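Side-chain contacts in hydrolase (Thermococcus thioreducens, PDB 6IAH), which is a magnesium-binding phosphatase of the haloacid dehalogenase superfamily with diverse substrate specificity, and may act on phosphoglycolate: residues F53-D56 / F57-S60; T150-S153 / A154-E158; L185-L188 / V189-E192. All blocks are in the same frame, centred on the assembly; numbering follows the deposited sequence. Where two conformers were deposited one is given.

Interaction 1: F53-D56 / F57-S60; sequences FGDD and FKVS
Asp55 and Lys58 meet through a carboxylate and a backbone amide: Asp55 OD1 accepts from Lys58 N at 2.9 Å, the amide approaching nearly along the C-O axis of the carboxylate. A chi1 of 52° sets Asp55 CG between its own backbone N and carbonyl carbon, which places OD1 within bonding distance of that amide. Among the backbone bonds, Val59 N reaches Asp55 O over 3.2 Å. One residue on, Asp56 O accepts from both Ser60 N and Ser60 OG; the hydroxyl oxygen, Ser60 OG, lies 2.7 Å from Asp56 O and is tilted modestly from the carbonyl plane.

Electrostatics adds a looser element. Asp55 OD2 and Lys58 NZ stand 4.4 Å apart, too far for a salt bridge, though their opposite charges may still attract. The carboxylate of Asp56 is engaged outside the turn, where OD1 forms a salt bridge with Arg48.

The apolar contacts bring Phe53 back onto the helix. Phe53 CB packs against Val59 CG2 at 3.7 Å, the two side chains crossing at about a right angle, while Val59 CA lies over one face of the ring and Phe53 CD1 approaches Lys58 CB. Beyond the turn, Phe53 meets the ring of Phe79, and Phe57 packs edge-to-face with Phe105 of helix 100-110.

Together these features make a classic helix N-terminus: Asp55 is the N-cap of helix 56-68, in the helical region that probably forms the cap domain, as in related HAD phosphatases.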
loop_
_atom_site.group_PDB
_atom_site.type_symbol
_atom_site.label_atom_id
_atom_site.label_comp_id
_atom_site.label_asym_id
_atom_site.label_seq_id
_atom_site.Cartn_x
_atom_site.Cartn_y
_atom_site.Cartn_z
ATOM N N PHE A 53 6.272 -9.438 -5.664
ATOM C CA PHE A 53 6.082 -8.670 -6.863
ATOM C C PHE A 53 6.461 -7.256 -6.601
ATOM O O PHE A 53 6.203 -6.740 -5.520
ATOM C CB PHE A 53 4.629 -8.699 -7.336
ATOM C CG PHE A 53 4.225 -10.020 -7.888
ATOM C CD1 PHE A 53 4.477 -10.322 -9.204
ATOM C CD2 PHE A 53 3.594 -10.953 -7.094
ATOM C CE1 PHE A 53 4.124 -11.528 -9.761
ATOM C CE2 PHE A 53 3.207 -12.167 -7.627
ATOM C CZ PHE A 53 3.449 -12.477 -8.962
ATOM N N GLY A 54 6.998 -6.616 -7.618
ATOM C CA GLY A 54 7.498 -5.265 -7.506
ATOM C C GLY A 54 6.378 -4.270 -7.274
ATOM O O GLY A 54 6.580 -3.297 -6.586
ATOM N N ASP A 55 5.180 -4.528 -7.826
ATOM C CA ASP A 55 4.112 -3.561 -7.764
ATOM C C ASP A 55 2.869 -4.270 -8.251
ATOM O O ASP A 55 2.973 -5.412 -8.717
ATOM C CB ASP A 55 4.434 -2.287 -8.543
ATOM C CG ASP A 55 4.867 -2.544 -9.979
ATOM O OD1 ASP A 55 4.111 -3.215 -10.740
ATOM O OD2 ASP A 55 5.969 -2.070 -10.366
ATOM N N ASP A 56 1.729 -3.611 -8.151
ATOM C CA ASP A 56 0.455 -4.228 -8.634
ATOM C C ASP A 56 0.328 -4.248 -10.179
ATOM O O ASP A 56 -0.548 -4.913 -10.690
ATOM C CB ASP A 56 -0.728 -3.543 -7.989
ATOM C CG ASP A 56 -0.923 -3.936 -6.537
ATOM O OD1 ASP A 56 -0.469 -5.021 -6.098
ATOM O OD2 ASP A 56 -1.559 -3.155 -5.812
ATOM N N PHE A 57 1.152 -3.492 -10.916
ATOM C CA PHE A 57 1.256 -3.648 -12.383
ATOM C C PHE A 57 1.782 -5.067 -12.722
ATOM O O PHE A 57 1.309 -5.745 -13.625
ATOM C CB PHE A 57 2.235 -2.635 -13.048
ATOM C CG PHE A 57 2.095 -1.204 -12.580
ATOM C CD1 PHE A 57 0.844 -0.615 -12.454
ATOM C CD2 PHE A 57 3.224 -0.424 -12.347
ATOM C CE1 PHE A 57 0.697 0.714 -12.042
ATOM C CE2 PHE A 57 3.095 0.908 -11.961
ATOM C CZ PHE A 57 1.835 1.482 -11.810
ATOM N N LYS A 58 2.728 -5.528 -11.916
ATOM C CA LYS A 58 3.312 -6.858 -12.064
ATOM C C LYS A 58 2.345 -7.917 -11.596
ATOM O O LYS A 58 2.265 -8.951 -12.205
ATOM C CB LYS A 58 4.636 -6.986 -11.300
ATOM C CG LYS A 58 5.724 -6.005 -11.720
ATOM C CD LYS A 58 6.020 -6.229 -13.171
ATOM C CE LYS A 58 6.957 -5.190 -13.775
ATOM N NZ LYS A 58 8.132 -4.909 -12.915
ATOM N N VAL A 59 1.617 -7.639 -10.537
ATOM C CA VAL A 59 0.607 -8.590 -10.073
ATOM C C VAL A 59 -0.450 -8.704 -11.165
ATOM O O VAL A 59 -0.855 -9.811 -11.460
ATOM C CB VAL A 59 -0.067 -8.203 -8.736
ATOM C CG1 VAL A 59 -1.138 -9.259 -8.314
ATOM C CG2 VAL A 59 0.951 -8.126 -7.602
ATOM N N SER A 60 -0.869 -7.575 -11.761
ATOM C CA SER A 60 -1.885 -7.585 -12.826
ATOM C C SER A 60 -1.379 -8.447 -13.985
ATOM O O SER A 60 -2.100 -9.323 -14.501
ATOM C CB SER A 60 -2.216 -6.161 -13.299
ATOM O OG SER A 60 -2.744 -5.339 -12.263
#

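Interaction 2: T150-S153 / A154-E158; sequences TGRS and ALEME
Arg152 and Glu156 cross at a slant, their guanidinium and carboxylate planes 58° apart, and they meet through aliphatic carbons, not through their charges. Arg152 CB lies 3.8 Å from Glu156 CB, whereas the charged ends diverge. The arginine is extended from CG to NE, with chi2 of 174°, which carries its guanidinium past the glutamate side chain to the backbone behind it. There Arg152 NH1 donates to Glu156 O at 2.8 Å; the oxygen sits at the guanidinium edge, close to its plane, although the donor stands above the carbonyl plane. Arg152 NE forms a salt bridge with Asp8, a magnesium ligand, and NH2 another with Glu128.

Ser153 and Glu156 exchange bonds in a capping box, the reciprocal arrangement that opens helix 154-164 directly after strand 145-149 of the Rossmann-like HAD core. Rotated to a chi1 of 63°, the serine hydroxyl meets the first turn of the helix, where Ser153 OG accepts from Glu156 N at 3.1 Å. In return Ser153 N donates to Glu156 OE1 at 3.0 Å, reaching the anti side of the carboxylate somewhat out of its plane. Glu156 OE1 also takes a salt bridge from Arg174, so two donors would steady the carboxylate.

Thr150 CG2 lies 3.9 Å from Met157 SD, the two side chains slanting across one another. The threonine hydroxyl has a different task: Thr150 OG1 accepts from Arg152 N over 3.2 Å, forming an ST turn that bends the chain just before the cap.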
loop_
_atom_site.group_PDB
_atom_site.type_symbol
_atom_site.label_atom_id
_atom_site.label_comp_id
_atom_site.label_asym_id
_atom_site.label_seq_id
_atom_site.Cartn_x
_atom_site.Cartn_y
_atom_site.Cartn_z
ATOM N N THR A 150 5.614 5.746 4.580
ATOM C CA THR A 150 4.603 5.047 3.764
ATOM C C THR A 150 5.224 4.532 2.474
ATOM O O THR A 150 6.111 5.141 1.921
ATOM C CB THR A 150 3.384 5.966 3.516
ATOM O OG1 THR A 150 2.352 5.299 2.757
ATOM C CG2 THR A 150 3.746 7.206 2.832
ATOM N N GLY A 151 4.689 3.435 1.958
ATOM C CA GLY A 151 5.028 2.951 0.622
ATOM C C GLY A 151 4.414 3.790 -0.498
ATOM O O GLY A 151 4.780 3.607 -1.667
ATOM N N ARG A 152 3.518 4.714 -0.145
ATOM C CA ARG A 152 2.943 5.636 -1.119
ATOM C C ARG A 152 4.047 6.533 -1.725
ATOM O O ARG A 152 4.994 6.872 -1.056
ATOM C CB ARG A 152 1.833 6.494 -0.468
ATOM C CG ARG A 152 0.460 5.806 -0.323
ATOM C CD ARG A 152 -0.543 6.688 0.473
ATOM N NE ARG A 152 -1.832 5.979 0.617
ATOM C CZ ARG A 152 -2.930 6.256 -0.037
ATOM N NH1 ARG A 152 -2.992 7.310 -0.890
ATOM N NH2 ARG A 152 -4.002 5.443 0.174
ATOM N N SER A 153 3.861 6.916 -3.001
ATOM C CA SER A 153 4.640 7.976 -3.643
ATOM C C SER A 153 4.173 9.298 -3.112
ATOM O O SER A 153 3.103 9.357 -2.531
ATOM C CB SER A 153 4.398 7.962 -5.172
ATOM O OG SER A 153 3.046 8.234 -5.461
ATOM N N ALA A 154 4.978 10.350 -3.316
ATOM C CA ALA A 154 4.582 11.716 -3.059
ATOM C C ALA A 154 3.185 12.083 -3.612
ATOM O O ALA A 154 2.386 12.683 -2.911
ATOM C CB ALA A 154 5.628 12.670 -3.582
ATOM N N LEU A 155 2.889 11.712 -4.842
ATOM C CA LEU A 155 1.592 12.012 -5.418
ATOM C C LEU A 155 0.514 11.295 -4.643
ATOM O O LEU A 155 -0.527 11.863 -4.349
ATOM C CB LEU A 155 1.545 11.529 -6.873
ATOM C CG LEU A 155 0.294 11.845 -7.690
ATOM C CD1 LEU A 155 0.689 12.132 -9.144
ATOM C CD2 LEU A 155 -0.742 10.738 -7.660
ATOM N N GLU A 156 0.744 10.020 -4.352
ATOM C CA GLU A 156 -0.239 9.213 -3.604
ATOM C C GLU A 156 -0.403 9.712 -2.157
ATOM O O GLU A 156 -1.462 9.517 -1.535
ATOM C CB GLU A 156 0.182 7.751 -3.601
ATOM C CG GLU A 156 -0.095 7.065 -4.924
ATOM C CD GLU A 156 0.569 5.722 -4.985
ATOM O OE1 GLU A 156 1.522 5.427 -4.197
ATOM O OE2 GLU A 156 0.045 4.931 -5.766
ATOM N N MET A 157 0.664 10.310 -1.625
ATOM C CA MET A 157 0.637 10.887 -0.314
ATOM C C MET A 157 -0.222 12.200 -0.293
ATOM O O MET A 157 -0.992 12.434 0.657
ATOM C CB MET A 157 2.083 11.128 0.183
ATOM C CG MET A 157 2.203 11.428 1.660
ATOM S SD MET A 157 1.325 10.279 2.827
ATOM C CE MET A 157 0.854 11.466 4.021
ATOM N N GLU A 158 -0.100 13.021 -1.338
ATOM C CA GLU A 158 -0.996 14.161 -1.511
ATOM C C GLU A 158 -2.461 13.700 -1.541
ATOM O O GLU A 158 -3.313 14.329 -0.901
ATOM C CB GLU A 158 -0.662 14.950 -2.775
ATOM C CG GLU A 158 -1.267 16.349 -2.812
ATOM C CD GLU A 158 -2.656 16.375 -3.406
ATOM O OE1 GLU A 158 -2.888 15.615 -4.375
ATOM O OE2 GLU A 158 -3.514 17.158 -2.916
#

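Interaction 3: L185-L188 / V189-E192; sequences LWEL and VRGE
The indole of Trp186 offers one face to the backbone of Arg190, whose CA stands 3.8 Å from the centroid of the six-membered ring and only 5° off the ring normal, a CH-pi contact centred over the face. Near the far end of the six-membered ring, Gly191 N approaches Trp186 CZ3 to 3.3 Å, while at the pyrrole end Arg190 CD packs against Trp186 NE1. With CG anti to the backbone N (chi1 175°), the indole swings back over the residues that follow it, and the ring of Tyr214 stacks on it from outside the turn. The guanidinium plane of Arg190 is nearly parallel to that of the indole, and Glu187 OE2 sits at the guanidinium edge.

This is a helix C-terminus closed by a type I' beta turn. Helix 183-189 ends as Arg190 adopts positive phi, and residues Val189 to Glu192 turn the chain towards strand 194-198 of the parallel sheet, as part of a helix-to-strand connection in the HAD core. Two backbone bonds finish the helix: Val189 N to Leu185 O, and Arg190 N to Trp186 O, the latter at 2.8 Å.

Arg190 then bends back along the helix end. Its side chain runs beside that of Glu187, pointing the same way, and Arg190 NH2 makes a salt bridge with Glu187 OE2 at 3.1 Å, although the carboxylate and guanidinium planes are 63° apart and the hydrogen bonds within the pair are weak. A further weak bond links Arg190 NE to Glu187 O.

On the buried side, Leu185 and Val189 both touch Tyr210 and Phe217, and their side chains meet at an oblique angle, with Leu185 CD1 3.9 Å from Val189 CG1.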
loop_
_atom_site.group_PDB
_atom_site.type_symbol
_atom_site.label_atom_id
_atom_site.label_comp_id
_atom_site.label_asym_id
_atom_site.label_seq_id
_atom_site.Cartn_x
_atom_site.Cartn_y
_atom_site.Cartn_z
ATOM N N LEU A 185 12.905 5.335 9.137
ATOM C CA LEU A 185 12.460 5.866 10.382
ATOM C C LEU A 185 13.543 6.815 10.890
ATOM O O LEU A 185 13.235 7.919 11.378
ATOM C CB LEU A 185 12.144 4.725 11.373
ATOM C CG LEU A 185 11.485 5.157 12.704
ATOM C CD1 LEU A 185 10.263 6.113 12.622
ATOM C CD2 LEU A 185 11.140 3.868 13.481
ATOM N N TRP A 186 14.799 6.439 10.741
ATOM C CA TRP A 186 15.886 7.322 11.167
ATOM C C TRP A 186 15.833 8.647 10.445
ATOM O O TRP A 186 16.052 9.698 11.037
ATOM C CB TRP A 186 17.234 6.666 10.919
ATOM C CG TRP A 186 18.358 7.562 11.218
ATOM C CD1 TRP A 186 19.028 8.349 10.338
ATOM C CD2 TRP A 186 18.916 7.813 12.508
ATOM N NE1 TRP A 186 20.009 9.057 11.009
ATOM C CE2 TRP A 186 19.963 8.730 12.340
ATOM C CE3 TRP A 186 18.663 7.305 13.779
ATOM C CZ2 TRP A 186 20.758 9.168 13.416
ATOM C CZ3 TRP A 186 19.460 7.732 14.852
ATOM C CH2 TRP A 186 20.490 8.651 14.662
ATOM N N GLU A 187 15.535 8.589 9.152
ATOM C CA GLU A 187 15.331 9.784 8.340
ATOM C C GLU A 187 14.444 10.833 9.006
ATOM O O GLU A 187 14.738 12.021 8.959
ATOM C CB GLU A 187 14.706 9.392 6.980
ATOM C CG GLU A 187 14.683 10.496 5.925
ATOM C CD GLU A 187 16.059 11.136 5.725
ATOM O OE1 GLU A 187 17.081 10.434 6.008
ATOM O OE2 GLU A 187 16.105 12.350 5.349
ATOM N N LEU A 188 13.338 10.386 9.585
ATOM C CA LEU A 188 12.400 11.255 10.252
ATOM C C LEU A 188 12.866 11.643 11.653
ATOM O O LEU A 188 12.923 12.819 11.976
ATOM C CB LEU A 188 11.031 10.590 10.394
ATOM C CG LEU A 188 9.964 10.754 9.341
ATOM C CD1 LEU A 188 8.663 10.290 9.965
ATOM C CD2 LEU A 188 9.910 12.203 8.867
ATOM N N VAL A 189 13.108 10.636 12.500
ATOM C CA VAL A 189 13.227 10.866 13.935
ATOM C C VAL A 189 14.658 11.168 14.390
ATOM O O VAL A 189 14.825 11.761 15.424
ATOM C CB VAL A 189 12.571 9.777 14.782
ATOM C CG1 VAL A 189 11.115 9.562 14.340
ATOM C CG2 VAL A 189 13.323 8.427 14.740
ATOM N N ARG A 190 15.672 10.751 13.637
ATOM C CA ARG A 190 17.073 11.005 13.983
ATOM C C ARG A 190 17.448 10.687 15.477
ATOM O O ARG A 190 18.065 11.471 16.152
ATOM C CB ARG A 190 17.384 12.449 13.626
ATOM C CG ARG A 190 17.119 12.818 12.175
ATOM C CD ARG A 190 18.112 12.163 11.222
ATOM N NE ARG A 190 17.768 12.355 9.804
ATOM C CZ ARG A 190 18.266 13.288 8.981
ATOM N NH1 ARG A 190 19.148 14.191 9.404
ATOM N NH2 ARG A 190 17.869 13.326 7.710
ATOM N N GLY A 191 16.985 9.550 15.969
ATOM C CA GLY A 191 17.264 9.090 17.323
ATOM C C GLY A 191 16.399 9.636 18.449
ATOM O O GLY A 191 16.630 9.311 19.588
ATOM N N GLU A 192 15.427 10.478 18.148
ATOM C CA GLU A 192 14.549 11.011 19.147
ATOM C C GLU A 192 13.493 9.927 19.380
ATOM O O GLU A 192 13.193 9.121 18.472
ATOM C CB GLU A 192 13.849 12.291 18.707
ATOM C CG GLU A 192 14.766 13.436 18.298
ATOM C CD GLU A 192 14.039 14.510 17.511
ATOM O OE1 GLU A 192 12.787 14.551 17.488
ATOM O OE2 GLU A 192 14.725 15.331 16.882
#

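How the interactions relate
All three interactions sit at helix ends, the first two at N-termini capped by an aspartate or a serine, the third at a C-terminus closed by a turn. Interaction 2 lies nearest the magnesium site of Asp6, Asp8 and Asp199: the side chain of Thr150 is about 7 Å from a bound magnesium ion and that of Arg152 about 3 Å from that of Asp8. Interaction 1 lies in the helical part, its centre about 17 Å from that of interaction 2, with the Asp56 side chain about 8 Å from that of Asp8. Interaction 3 is more peripheral, its centre about 19 Å from that of interaction 2 and 30 Å from that of interaction 1.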